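Local atomic coordinates of DNA sulfur modification protein DndE (Escherichia coli, PDB entry 4LRV), a protein that takes part in the phosphorothioation of DNA, the sulfur modification of its backbone, probably as a DNA-binding component. Residues P28-F37 with I64-T74; L9-L20 with V98-R106. All coordinates share one frame; numbering follows the deposited sequence.

Contact 1. Residues P28-F37 with I64-T74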
# COMPACT_ATOMS: atom_id res chain seq x y z
N PRO A 28 3.17 12.01 7.81
CA PRO A 28 3.72 13.36 7.60
C PRO A 28 4.48 13.53 6.28
O PRO A 28 4.29 14.52 5.58
CB PRO A 28 4.65 13.56 8.79
CG PRO A 28 4.17 12.60 9.83
CD PRO A 28 3.65 11.41 9.07
N ASN A 29 5.31 12.56 5.91
CA ASN A 29 6.07 12.70 4.67
C ASN A 29 5.22 12.68 3.39
O ASN A 29 5.53 13.38 2.43
CB ASN A 29 7.24 11.71 4.61
CG ASN A 29 6.80 10.27 4.46
OD1 ASN A 29 5.70 9.89 4.86
ND2 ASN A 29 7.67 9.45 3.87
N ILE A 30 4.15 11.88 3.39
CA ILE A 30 3.23 11.84 2.26
C ILE A 30 2.41 13.12 2.20
O ILE A 30 2.08 13.60 1.12
CB ILE A 30 2.28 10.61 2.30
CG1 ILE A 30 3.05 9.33 1.94
CG2 ILE A 30 1.10 10.80 1.35
CD1 ILE A 30 2.28 8.03 2.22
N ALA A 31 2.06 13.66 3.37
CA ALA A 31 1.29 14.89 3.44
C ALA A 31 2.12 16.07 2.96
O ALA A 31 1.58 17.02 2.38
CB ALA A 31 0.82 15.12 4.85
N ALA A 32 3.42 16.01 3.20
CA ALA A 32 4.32 17.03 2.73
C ALA A 32 4.34 17.07 1.19
O ALA A 32 4.35 18.14 0.58
CB ALA A 32 5.71 16.81 3.30
N ARG A 33 4.31 15.89 0.55
CA ARG A 33 4.22 15.82 -0.90
C ARG A 33 2.95 16.47 -1.40
O ARG A 33 3.00 17.35 -2.28
CB ARG A 33 4.28 14.38 -1.38
CG ARG A 33 5.58 13.73 -1.05
CD ARG A 33 5.55 12.28 -1.38
NE ARG A 33 6.52 11.59 -0.55
CZ ARG A 33 6.65 10.28 -0.49
NH1 ARG A 33 5.85 9.49 -1.20
NH2 ARG A 33 7.57 9.76 0.31
N LEU A 34 1.82 16.05 -0.83
CA LEU A 34 0.51 16.59 -1.18
C LEU A 34 0.38 18.10 -0.92
O LEU A 34 -0.19 18.82 -1.73
CB LEU A 34 -0.59 15.84 -0.43
CG LEU A 34 -0.60 14.32 -0.59
CD1 LEU A 34 -1.60 13.72 0.38
CD2 LEU A 34 -0.89 13.90 -2.05
N ALA A 35 0.89 18.56 0.21
CA ALA A 35 0.87 19.98 0.53
C ALA A 35 1.69 20.77 -0.50
O ALA A 35 1.19 21.73 -1.08
CB ALA A 35 1.39 20.20 1.92
N PHE A 36 2.93 20.35 -0.75
CA PHE A 36 3.76 20.98 -1.77
C PHE A 36 3.02 21.18 -3.09
O PHE A 36 2.99 22.28 -3.63
CB PHE A 36 5.06 20.18 -2.01
CG PHE A 36 6.01 20.84 -2.99
CD1 PHE A 36 6.78 21.92 -2.60
CD2 PHE A 36 6.11 20.39 -4.30
CE1 PHE A 36 7.65 22.54 -3.50
CE2 PHE A 36 6.97 21.00 -5.21
CZ PHE A 36 7.74 22.08 -4.80
N PHE A 37 2.41 20.11 -3.61
CA PHE A 37 1.75 20.19 -4.92
C PHE A 37 0.44 20.96 -4.93
O PHE A 37 0.08 21.53 -5.95
CB PHE A 37 1.61 18.82 -5.59
CG PHE A 37 2.91 18.24 -6.06
CD1 PHE A 37 3.68 18.92 -7.00
CD2 PHE A 37 3.37 17.03 -5.57
CE1 PHE A 37 4.89 18.42 -7.43
CE2 PHE A 37 4.58 16.51 -5.99
CZ PHE A 37 5.35 17.20 -6.93
N ILE A 64 14.80 11.59 0.11
CA ILE A 64 14.05 10.47 -0.45
C ILE A 64 12.89 10.11 0.46
O ILE A 64 11.80 9.77 -0.01
CB ILE A 64 14.92 9.24 -0.69
CG1 ILE A 64 16.29 9.65 -1.24
CG2 ILE A 64 14.22 8.29 -1.67
CD1 ILE A 64 17.11 8.49 -1.78
N THR A 65 13.13 10.21 1.76
CA THR A 65 12.09 10.02 2.74
C THR A 65 10.97 11.04 2.54
O THR A 65 9.80 10.67 2.52
CB THR A 65 12.64 10.15 4.18
OG1 THR A 65 13.81 9.35 4.32
CG2 THR A 65 11.60 9.69 5.17
N TRP A 66 11.34 12.32 2.42
CA TRP A 66 10.35 13.36 2.22
C TRP A 66 9.63 13.21 0.90
O TRP A 66 8.39 13.25 0.86
CB TRP A 66 10.99 14.76 2.25
CG TRP A 66 11.35 15.30 3.62
CD1 TRP A 66 12.60 15.60 4.06
CD2 TRP A 66 10.45 15.64 4.68
NE1 TRP A 66 12.54 16.09 5.34
CE2 TRP A 66 11.24 16.13 5.74
CE3 TRP A 66 9.06 15.58 4.84
CZ2 TRP A 66 10.68 16.56 6.95
CZ3 TRP A 66 8.51 16.01 6.05
CH2 TRP A 66 9.32 16.49 7.09
N LEU A 67 10.38 13.03 -0.18
CA LEU A 67 9.81 13.14 -1.52
C LEU A 67 9.36 11.84 -2.14
O LEU A 67 8.36 11.83 -2.84
CB LEU A 67 10.75 13.92 -2.47
CG LEU A 67 11.22 15.29 -1.93
CD1 LEU A 67 12.04 16.03 -2.97
CD2 LEU A 67 10.04 16.14 -1.44
N GLY A 68 10.09 10.76 -1.88
CA GLY A 68 9.77 9.44 -2.46
C GLY A 68 9.82 9.46 -3.98
O GLY A 68 10.69 10.11 -4.55
N GLU A 69 8.87 8.77 -4.62
CA GLU A 69 8.76 8.73 -6.08
C GLU A 69 8.50 10.12 -6.69
O GLU A 69 8.63 10.31 -7.90
CB GLU A 69 7.62 7.80 -6.54
CG GLU A 69 7.40 6.55 -5.70
CD GLU A 69 8.20 5.36 -6.18
OE1 GLU A 69 7.61 4.26 -6.30
OE2 GLU A 69 9.42 5.54 -6.47
N THR A 70 8.10 11.07 -5.85
CA THR A 70 7.79 12.40 -6.35
C THR A 70 9.06 13.26 -6.43
O THR A 70 8.98 14.43 -6.79
CB THR A 70 6.69 13.13 -5.54
OG1 THR A 70 7.26 13.74 -4.37
CG2 THR A 70 5.56 12.19 -5.15
N LEU A 71 10.21 12.66 -6.12
CA LEU A 71 11.50 13.37 -6.08
C LEU A 71 11.83 14.18 -7.32
O LEU A 71 11.98 15.40 -7.24
CB LEU A 71 12.66 12.42 -5.76
CG LEU A 71 14.01 13.14 -5.61
CD1 LEU A 71 14.68 12.78 -4.30
CD2 LEU A 71 14.92 12.85 -6.77
N GLN A 72 11.99 13.49 -8.44
CA GLN A 72 12.36 14.09 -9.72
C GLN A 72 11.38 15.20 -10.06
O GLN A 72 11.78 16.32 -10.37
CB GLN A 72 12.36 13.05 -10.85
CG GLN A 72 13.48 12.00 -10.79
CD GLN A 72 13.16 10.78 -9.92
OE1 GLN A 72 12.41 10.86 -8.93
NE2 GLN A 72 13.75 9.63 -10.29
N ALA A 73 10.09 14.87 -9.99
CA ALA A 73 9.04 15.83 -10.26
C ALA A 73 9.21 17.07 -9.38
O ALA A 73 9.25 18.19 -9.89
CB ALA A 73 7.68 15.20 -10.02
N THR A 74 9.31 16.86 -8.07
CA THR A 74 9.51 17.95 -7.13
C THR A 74 10.71 18.82 -7.54
O THR A 74 10.56 20.03 -7.73
CB THR A 74 9.70 17.45 -5.67
OG1 THR A 74 8.58 16.65 -5.28
CG2 THR A 74 9.83 18.63 -4.71

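Contact 2. Residues L9-L20 with V98-R106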
# COMPACT_ATOMS: atom_id res chain seq x y z
N LEU A 9 11.63 20.69 7.96
CA LEU A 9 10.56 21.68 7.86
C LEU A 9 10.58 22.59 9.09
O LEU A 9 11.44 22.47 9.95
CB LEU A 9 9.20 20.98 7.74
CG LEU A 9 9.02 20.29 6.38
CD1 LEU A 9 7.76 19.46 6.34
CD2 LEU A 9 9.02 21.32 5.27
N SER A 10 9.63 23.52 9.18
CA SER A 10 9.54 24.33 10.39
C SER A 10 8.76 23.57 11.44
O SER A 10 8.10 22.56 11.14
CB SER A 10 8.92 25.69 10.11
OG SER A 10 7.59 25.57 9.63
N ARG A 11 8.86 24.04 12.68
CA ARG A 11 8.10 23.46 13.77
C ARG A 11 6.61 23.66 13.48
O ARG A 11 5.83 22.70 13.54
CB ARG A 11 8.51 24.11 15.09
CG ARG A 11 7.68 23.68 16.29
CD ARG A 11 8.01 22.26 16.73
NE ARG A 11 7.24 21.91 17.91
CZ ARG A 11 6.27 20.99 17.95
NH1 ARG A 11 5.95 20.30 16.86
NH2 ARG A 11 5.64 20.77 19.11
N GLN A 12 6.24 24.89 13.13
CA GLN A 12 4.86 25.22 12.80
C GLN A 12 4.29 24.18 11.83
O GLN A 12 3.23 23.61 12.09
CB GLN A 12 4.78 26.64 12.21
CG GLN A 12 3.38 27.09 11.81
CD GLN A 12 3.35 28.51 11.23
OE1 GLN A 12 3.58 28.72 10.04
NE2 GLN A 12 3.05 29.49 12.09
N THR A 13 5.01 23.94 10.73
CA THR A 13 4.59 22.97 9.71
C THR A 13 4.50 21.53 10.21
O THR A 13 3.51 20.85 9.94
CB THR A 13 5.51 23.02 8.48
OG1 THR A 13 5.35 24.28 7.83
CG2 THR A 13 5.19 21.88 7.49
N GLU A 14 5.54 21.05 10.90
CA GLU A 14 5.57 19.68 11.40
C GLU A 14 4.32 19.40 12.23
O GLU A 14 3.67 18.37 12.06
CB GLU A 14 6.82 19.40 12.24
CG GLU A 14 7.93 18.68 11.47
CD GLU A 14 9.05 18.15 12.38
OE1 GLU A 14 9.04 18.45 13.60
OE2 GLU A 14 9.92 17.40 11.87
N ASP A 15 4.00 20.34 13.11
CA ASP A 15 2.84 20.23 13.99
C ASP A 15 1.52 20.09 13.23
O ASP A 15 0.66 19.31 13.62
CB ASP A 15 2.81 21.43 14.94
CG ASP A 15 1.75 21.28 16.00
OD1 ASP A 15 1.39 20.12 16.35
OD2 ASP A 15 1.26 22.33 16.47
N GLN A 16 1.37 20.83 12.13
CA GLN A 16 0.18 20.69 11.28
C GLN A 16 0.18 19.37 10.51
O GLN A 16 -0.87 18.79 10.29
CB GLN A 16 0.06 21.85 10.31
CG GLN A 16 -0.13 23.21 10.95
CD GLN A 16 -0.12 24.30 9.91
OE1 GLN A 16 0.92 24.92 9.65
NE2 GLN A 16 -1.26 24.51 9.26
N LEU A 17 1.35 18.90 10.10
CA LEU A 17 1.43 17.58 9.47
C LEU A 17 0.96 16.49 10.43
O LEU A 17 0.23 15.58 10.03
CB LEU A 17 2.85 17.30 8.96
CG LEU A 17 3.34 18.24 7.85
CD1 LEU A 17 4.83 18.07 7.63
CD2 LEU A 17 2.59 17.99 6.56
N LYS A 18 1.36 16.60 11.70
CA LYS A 18 1.00 15.65 12.74
C LYS A 18 -0.51 15.56 12.95
O LYS A 18 -1.04 14.47 13.20
CB LYS A 18 1.69 16.03 14.07
CG LYS A 18 1.19 15.22 15.27
CD LYS A 18 1.47 15.90 16.60
CE LYS A 18 0.63 15.27 17.71
NZ LYS A 18 0.84 15.92 19.04
N LYS A 19 -1.20 16.70 12.87
CA LYS A 19 -2.63 16.78 13.15
C LYS A 19 -3.43 16.20 12.01
O LYS A 19 -4.42 15.54 12.23
CB LYS A 19 -3.07 18.22 13.41
CG LYS A 19 -2.54 18.78 14.70
CD LYS A 19 -2.84 20.25 14.82
CE LYS A 19 -1.96 20.89 15.87
NZ LYS A 19 -2.74 21.77 16.76
N LEU A 20 -2.98 16.47 10.79
CA LEU A 20 -3.57 15.86 9.61
C LEU A 20 -3.49 14.34 9.72
O LEU A 20 -4.45 13.64 9.44
CB LEU A 20 -2.87 16.33 8.34
CG LEU A 20 -3.37 15.70 7.04
CD1 LEU A 20 -4.81 16.12 6.78
CD2 LEU A 20 -2.46 16.06 5.86
N VAL A 98 5.38 23.69 1.40
CA VAL A 98 4.74 22.66 2.21
C VAL A 98 3.82 23.32 3.25
O VAL A 98 2.67 22.89 3.42
CB VAL A 98 5.75 21.68 2.85
CG1 VAL A 98 5.04 20.69 3.74
CG2 VAL A 98 6.49 20.93 1.77
N GLU A 99 4.32 24.38 3.88
CA GLU A 99 3.55 25.15 4.86
C GLU A 99 2.29 25.74 4.25
O GLU A 99 1.20 25.60 4.82
CB GLU A 99 4.41 26.26 5.47
CG GLU A 99 3.69 27.27 6.34
CD GLU A 99 4.50 28.55 6.56
OE1 GLU A 99 5.54 28.74 5.87
OE2 GLU A 99 4.10 29.39 7.41
N ASP A 100 2.43 26.39 3.10
CA ASP A 100 1.29 27.01 2.44
C ASP A 100 0.24 25.95 2.08
O ASP A 100 -0.91 26.07 2.47
CB ASP A 100 1.75 27.77 1.20
CG ASP A 100 0.60 28.35 0.42
OD1 ASP A 100 0.03 29.36 0.88
OD2 ASP A 100 0.26 27.78 -0.65
N GLY A 101 0.66 24.91 1.36
CA GLY A 101 -0.18 23.75 1.06
C GLY A 101 -0.95 23.17 2.25
O GLY A 101 -2.14 22.89 2.14
N ILE A 102 -0.27 22.99 3.38
CA ILE A 102 -0.90 22.45 4.59
C ILE A 102 -1.74 23.46 5.40
O ILE A 102 -2.71 23.07 6.03
CB ILE A 102 0.12 21.73 5.52
CG1 ILE A 102 -0.59 20.72 6.43
CG2 ILE A 102 0.94 22.72 6.34
CD1 ILE A 102 -0.87 19.39 5.76
N ALA A 103 -1.37 24.74 5.37
CA ALA A 103 -2.19 25.79 6.00
C ALA A 103 -3.59 25.84 5.37
O ALA A 103 -4.57 26.21 6.02
CB ALA A 103 -1.52 27.13 5.88
N ALA A 104 -3.66 25.46 4.10
CA ALA A 104 -4.89 25.49 3.34
C ALA A 104 -5.95 24.50 3.85
O ALA A 104 -6.91 24.20 3.14
CB ALA A 104 -4.59 25.24 1.86
N LEU A 105 -5.77 24.01 5.08
CA LEU A 105 -6.69 23.03 5.67
C LEU A 105 -7.18 23.48 7.05
O LEU A 105 -7.29 22.68 7.98
CB LEU A 105 -6.02 21.65 5.76
CG LEU A 105 -5.34 21.03 4.52
CD1 LEU A 105 -4.54 19.79 4.91
CD2 LEU A 105 -6.31 20.69 3.39
N ARG A 106 -7.46 24.78 7.17
CA ARG A 106 -8.05 25.33 8.39
C ARG A 106 -9.27 26.20 8.05
O ARG A 106 -9.42 26.63 6.91
CB ARG A 106 -7.02 26.16 9.18
CG ARG A 106 -5.64 25.50 9.39
CD ARG A 106 -4.85 26.23 10.48
NE ARG A 106 -3.41 26.33 10.22
CZ ARG A 106 -2.79 27.40 9.73
NH1 ARG A 106 -1.47 27.39 9.55
NH2 ARG A 106 -3.48 28.49 9.41

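Contact 1. Residues P28-F37 with I64-T74
This contact is built on the C-terminal turn of helix 63-67, whose carbonyls accept bonds from two side chains of helix 28-40, N29 and R33, one turn apart; helix 63-67 breaks at G68 (positive phi) before helix 71-81 starts. It lies in the helical DndE fold, whose family belongs to the Met-repressor clan. N29 donates from ND2 to T65 O at 2.8 Å, nearly straight (160°), with the oxygen close to the amide plane. R33 adds two bonds from the edge of its guanidinium: NE to W66 O at 2.9 Å, almost linear at 173°, and NH2 to T65 O at 3.3 Å. T65 O is therefore gripped by two donors, which arrive from opposite faces of its carbonyl plane. The extended R33 chain, CG beside the backbone N, lays the guanidinium across the helix end. L67 O lies over one face, offset toward the rim, and I30 CG1 of the same helix as R33 lies more loosely on the other. Its positive charge probably suits the partly negative carbonyl end of the short helix 63-67. L67 O itself accepts from T70 OG1 at 2.7 Å and from T70 N, which ties down the turn. Next to these bonds, W66 turns the six-membered part of its indole back to A32, CE3 to CB 3.9 Å, while its NE1 is bonded to M7 O. Farther along, the F37 ring meets T70 CB with its edge, and A73 packs on F37 of a second subunit. T74 hydrogen-bonds back through OG1 to T70 O, and its methyl CG2 sits over the F36 ring, 4.2 Å from the centroid and 27° off the normal, a CH-pi contact.

Contact 2. Residues L9-L20 with V98-R106
I102 sends CG1 anti to its backbone N (chi1 -157°) and then bends at chi2, which carries CD1 between two leucines of the facing helix: it touches L17 CD2 at 3.8 Å and L20 CD2 at 3.7 Å. L20, its own CG likewise anti to N, divides its methyls: CD2 takes I102, and CD1 meets L105 CD1 at 4.1 Å. The pair is a helix-helix packing in the DndE fold, helices 11-20 and 98-103 running at 40° to each other with axes 9.7 Å apart at closest approach. Q16 runs past I102 in the opposite direction, its CB against I102 CG1 and its terminal amide near the guanidinium of R106; the two planes stand 32° apart, and A103 CA lies over one face of the guanidinium. At the N-terminal end T13 divides its work between two branches. CG2 meets V98 CG1 at 3.9 Å, the two side chains crossing at about a right angle, whereas OG1 lies against E99 CB at 3.2 Å. L9 CD1 reaches the same V98 methyl, so two side chains converge on it from the same side. S10 is the N-cap of helix 11-23, its OG accepting from T13 N at 3.2 Å. At the solvent-facing edge, Q12 OE1 and E99 OE2, both acceptors, approach to 2.8 Å; K53 NZ hydrogen-bonds to Q12 OE1 and makes a long, weak ion pair with E99 OE2, which probably offsets their repulsion. Helix 28-40 closes the apolar side: A31 rests on L17 and L20, and A32 on V98. L20 also packs on L61 of a fifth subunit, while L9 is tied by backbone hydrogen bonds to G57 and leans on W94 of helix 87-103.

From the N terminus, the chain enters contact 2 at residues 9-20, turns into helix 28-40 and there begins contact 1. The loop that contact 1 closes returns at 64-74 after 26 intervening residues. Helix 71-81 then leads to helix 87-103, whose end closes contact 2 after 77 intervening residues, so the shorter loop lies wholly within the longer one. Their centres are about 14 Å apart, yet they share an interface: A35 CB lies 3.3 Å from V98 O, and W66 CH2 3.4 Å from L9 CD1. Helix 28-40 thus joins helices 11-23 and 87-103 to helices 63-67 and 71-81, and both contacts reach the fourth subunit.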